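Local coordinates for GDSL-like protein (Roseburia intestinalis L1-82, PDB 6HH9) that probably hydrolyses acetyl esters on acetylated polysaccharides such as xylan, as an SGNH (GDSL-like) esterase, at residues 277-282 / 347-352. Numbering follows the deposited sequence.
Sequences GDSITL and EVRLTE
Ser279 and Arg349 sit opposite each other as a non-hydrogen-bonded antiparallel pair, their CB atoms in contact at 3.7 Å. From there the arginine chain, bent at chi3 (-69°), carries its guanidinium against the loop leading into strand 279-286: Gly277 C lies over one face, with Arg349 NH2 3.4 Å from Gly277 CA. At the guanidinium edge, in plane, are Glu347 OE2, a long salt bridge at 3.9 Å from Arg349 NH1, and a water that accepts from Arg349 NH2 at 2.9 Å and donates weakly to Gly277 O. Next along this face, Thr281 CG2 lies alongside Glu347 CG at 3.6 Å; with CG anti to the backbone N (chi1 -162°), the extended chain leads away from Thr281 and brings Glu347 OE2 to 3.5 Å from Ser279 CB.

Backbone bonds join the strands: Gly277 N to Leu350 O, Leu350 N to Asp278 O, Val348 N to Ile280 O and, weakly, Ile280 N to Val348 O. On the other face Ile280 CG2 meets Val348 CB at 3.9 Å, and both side chains pack on Leu363 of strand 361-370, joining the two sheets of the C-terminal beta domain. Were Arg349 an alanine, Glu347 would probably lose its long salt bridge and Gly277 the flat group against its backbone. One face thus bears charged and hydroxyl groups, with a water at the Arg349 end; the other is apolar, turned toward strand 361-370.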
ATOM      1  N   GLY A 277      13.594  -2.812  29.223  1.00 42.39           N
ATOM      2  CA  GLY A 277      12.461  -3.258  30.030  1.00 40.33           C
ATOM      3  C   GLY A 277      11.193  -2.433  29.845  1.00 42.61           C
ATOM      4  O   GLY A 277      10.122  -2.842  30.332  1.00 43.91           O
ATOM      5  N   ASP A 278      11.272  -1.262  29.192  1.00 44.47           N
ATOM      6  CA  ASP A 278      10.047  -0.520  28.806  1.00 42.44           C
ATOM      7  C   ASP A 278       9.141  -1.464  28.005  1.00 43.23           C
ATOM      8  O   ASP A 278       9.624  -2.151  27.106  1.00 39.43           O
ATOM      9  CB  ASP A 278      10.338   0.708  27.942  1.00 43.06           C
ATOM     10  CG  ASP A 278      10.820   1.932  28.701  1.00 43.08           C
ATOM     11  OD1 ASP A 278      10.610   1.970  29.918  1.00 43.73           O
ATOM     12  OD2 ASP A 278      11.403   2.847  28.054  1.00 42.43           O
ATOM     13  N   SER A 279       7.845  -1.507  28.347  1.00 44.86           N
ATOM     14  CA  SER A 279       6.894  -2.405  27.677  1.00 45.14           C
ATOM     15  C   SER A 279       5.523  -1.741  27.515  1.00 42.07           C
ATOM     16  O   SER A 279       5.293  -0.659  28.047  1.00 39.30           O
ATOM     17  CB  SER A 279       6.781  -3.732  28.405  1.00 45.93           C
ATOM     18  OG  SER A 279       6.262  -3.560  29.712  1.00 47.89           O
ATOM     19  N   ILE A 280       4.646  -2.442  26.776  1.00 43.48           N
ATOM     20  CA  ILE A 280       3.245  -2.081  26.471  1.00 41.47           C
ATOM     21  C   ILE A 280       2.507  -3.385  26.154  1.00 43.45           C
ATOM     22  O   ILE A 280       3.097  -4.291  25.579  1.00 41.82           O
ATOM     23  CB  ILE A 280       3.178  -1.073  25.300  1.00 40.82           C
ATOM     24  CG1 ILE A 280       1.749  -0.698  24.924  1.00 43.29           C
ATOM     25  CG2 ILE A 280       3.933  -1.578  24.077  1.00 40.93           C
ATOM     26  CD1 ILE A 280       1.682   0.401  23.891  1.00 44.87           C
ATOM     27  N   THR A 281       1.229  -3.475  26.541  1.00 44.68           N
ATOM     28  CA  THR A 281       0.406  -4.650  26.265  1.00 45.07           C
ATOM     29  C   THR A 281      -0.864  -4.207  25.527  1.00 44.32           C
ATOM     30  O   THR A 281      -1.464  -3.199  25.858  1.00 46.21           O
ATOM     31  CB  THR A 281       0.078  -5.438  27.544  1.00 47.95           C
ATOM     32  OG1 THR A 281      -0.333  -4.508  28.542  1.00 54.07           O
ATOM     33  CG2 THR A 281       1.239  -6.237  28.093  1.00 46.03           C
ATOM     34  N   LEU A 282      -1.249  -4.980  24.506  1.00 44.05           N
ATOM     35  CA  LEU A 282      -2.413  -4.719  23.695  1.00 42.27           C
ATOM     36  C   LEU A 282      -3.232  -6.008  23.588  1.00 42.95           C
ATOM     37  O   LEU A 282      -2.669  -7.119  23.570  1.00 41.99           O
ATOM     38  CB  LEU A 282      -1.984  -4.229  22.307  1.00 41.23           C
ATOM     39  CG  LEU A 282      -1.083  -2.992  22.280  1.00 42.65           C
ATOM     40  CD1 LEU A 282       0.390  -3.371  22.283  1.00 43.36           C
ATOM     41  CD2 LEU A 282      -1.383  -2.123  21.069  1.00 45.65           C
ATOM     42  N   GLU A 347       2.533  -8.218  23.711  1.00 40.72           N
ATOM     43  CA  GLU A 347       3.450  -7.399  24.499  1.00 41.54           C
ATOM     44  C   GLU A 347       4.651  -7.022  23.633  1.00 37.46           C
ATOM     45  O   GLU A 347       5.130  -7.845  22.846  1.00 39.99           O
ATOM     46  CB  GLU A 347       3.914  -8.130  25.765  1.00 45.80           C
ATOM     47  CG  GLU A 347       4.505  -7.187  26.819  1.00 47.77           C
ATOM     48  CD  GLU A 347       5.306  -7.854  27.931  1.00 49.98           C
ATOM     49  OE1 GLU A 347       5.231  -9.101  28.044  1.00 46.11           O
ATOM     50  OE2 GLU A 347       6.013  -7.124  28.679  1.00 48.09           O
ATOM     51  N   VAL A 348       5.110  -5.777  23.788  1.00 34.74           N
ATOM     52  CA  VAL A 348       6.322  -5.283  23.180  1.00 35.41           C
ATOM     53  C   VAL A 348       7.226  -4.724  24.289  1.00 36.59           C
ATOM     54  O   VAL A 348       6.818  -3.863  25.044  1.00 32.76           O
ATOM     55  CB  VAL A 348       6.018  -4.219  22.112  1.00 34.93           C
ATOM     56  CG1 VAL A 348       7.271  -3.778  21.382  1.00 34.87           C
ATOM     57  CG2 VAL A 348       4.982  -4.695  21.111  1.00 38.55           C
ATOM     58  N   ARG A 349       8.459  -5.238  24.384  1.00 40.95           N
ATOM     59  CA  ARG A 349       9.419  -4.727  25.355  1.00 43.54           C
ATOM     60  C   ARG A 349      10.796  -4.519  24.712  1.00 39.32           C
ATOM     61  O   ARG A 349      11.219  -5.240  23.804  1.00 34.51           O
ATOM     62  CB  ARG A 349       9.472  -5.602  26.614  1.00 47.80           C
ATOM     63  CG  ARG A 349       9.722  -7.087  26.410  1.00 50.67           C
ATOM     64  CD  ARG A 349       9.634  -7.811  27.756  1.00 54.84           C
ATOM     65  NE  ARG A 349      10.738  -7.480  28.666  1.00 56.81           N
ATOM     66  CZ  ARG A 349      10.633  -6.807  29.819  1.00 56.71           C
ATOM     67  NH1 ARG A 349       9.455  -6.384  30.250  1.00 55.22           N
ATOM     68  NH2 ARG A 349      11.716  -6.572  30.549  1.00 53.81           N
ATOM     69  N   LEU A 350      11.469  -3.472  25.195  1.00 37.43           N
ATOM     70  CA  LEU A 350      12.811  -3.135  24.767  1.00 39.40           C
ATOM     71  C   LEU A 350      13.762  -4.131  25.421  1.00 36.49           C
ATOM     72  O   LEU A 350      13.689  -4.326  26.607  1.00 37.41           O
ATOM     73  CB  LEU A 350      13.121  -1.687  25.171  1.00 40.07           C
ATOM     74  CG  LEU A 350      12.889  -0.629  24.090  1.00 40.76           C
ATOM     75  CD1 LEU A 350      11.588  -0.834  23.344  1.00 39.43           C
ATOM     76  CD2 LEU A 350      12.935   0.759  24.682  1.00 42.42           C
ATOM     77  N   THR A 351      14.586  -4.784  24.601  1.00 38.20           N
ATOM     78  CA  THR A 351      15.516  -5.808  25.027  1.00 39.29           C
ATOM     79  C   THR A 351      16.971  -5.315  24.963  1.00 44.02           C
ATOM     80  O   THR A 351      17.830  -5.923  25.596  1.00 49.14           O
ATOM     81  CB  THR A 351      15.408  -7.070  24.164  1.00 37.54           C
ATOM     82  OG1 THR A 351      15.692  -6.714  22.811  1.00 39.73           O
ATOM     83  CG2 THR A 351      14.056  -7.740  24.259  1.00 37.48           C
ATOM     84  N   GLU A 352      17.258  -4.280  24.152  1.00 48.09           N
ATOM     85  CA  GLU A 352      18.621  -3.719  23.975  1.00 48.41           C
ATOM     86  C   GLU A 352      18.490  -2.211  23.754  1.00 44.89           C
ATOM     87  O   GLU A 352      17.660  -1.773  22.974  1.00 51.38           O
ATOM     88  CB  GLU A 352      19.377  -4.369  22.800  1.00 49.23           C
ATOM     89  CG  GLU A 352      19.294  -5.900  22.753  1.00 51.83           C
ATOM     90  CD  GLU A 352      19.901  -6.629  21.556  1.00 52.93           C
ATOM     91  OE1 GLU A 352      19.611  -7.827  21.402  1.00 56.25           O
ATOM     92  OE2 GLU A 352      20.644  -6.012  20.768  1.00 53.94           O
TER
HETATM   93  O   HOH W   1      10.710  -5.159  32.885  1.00 54.69           O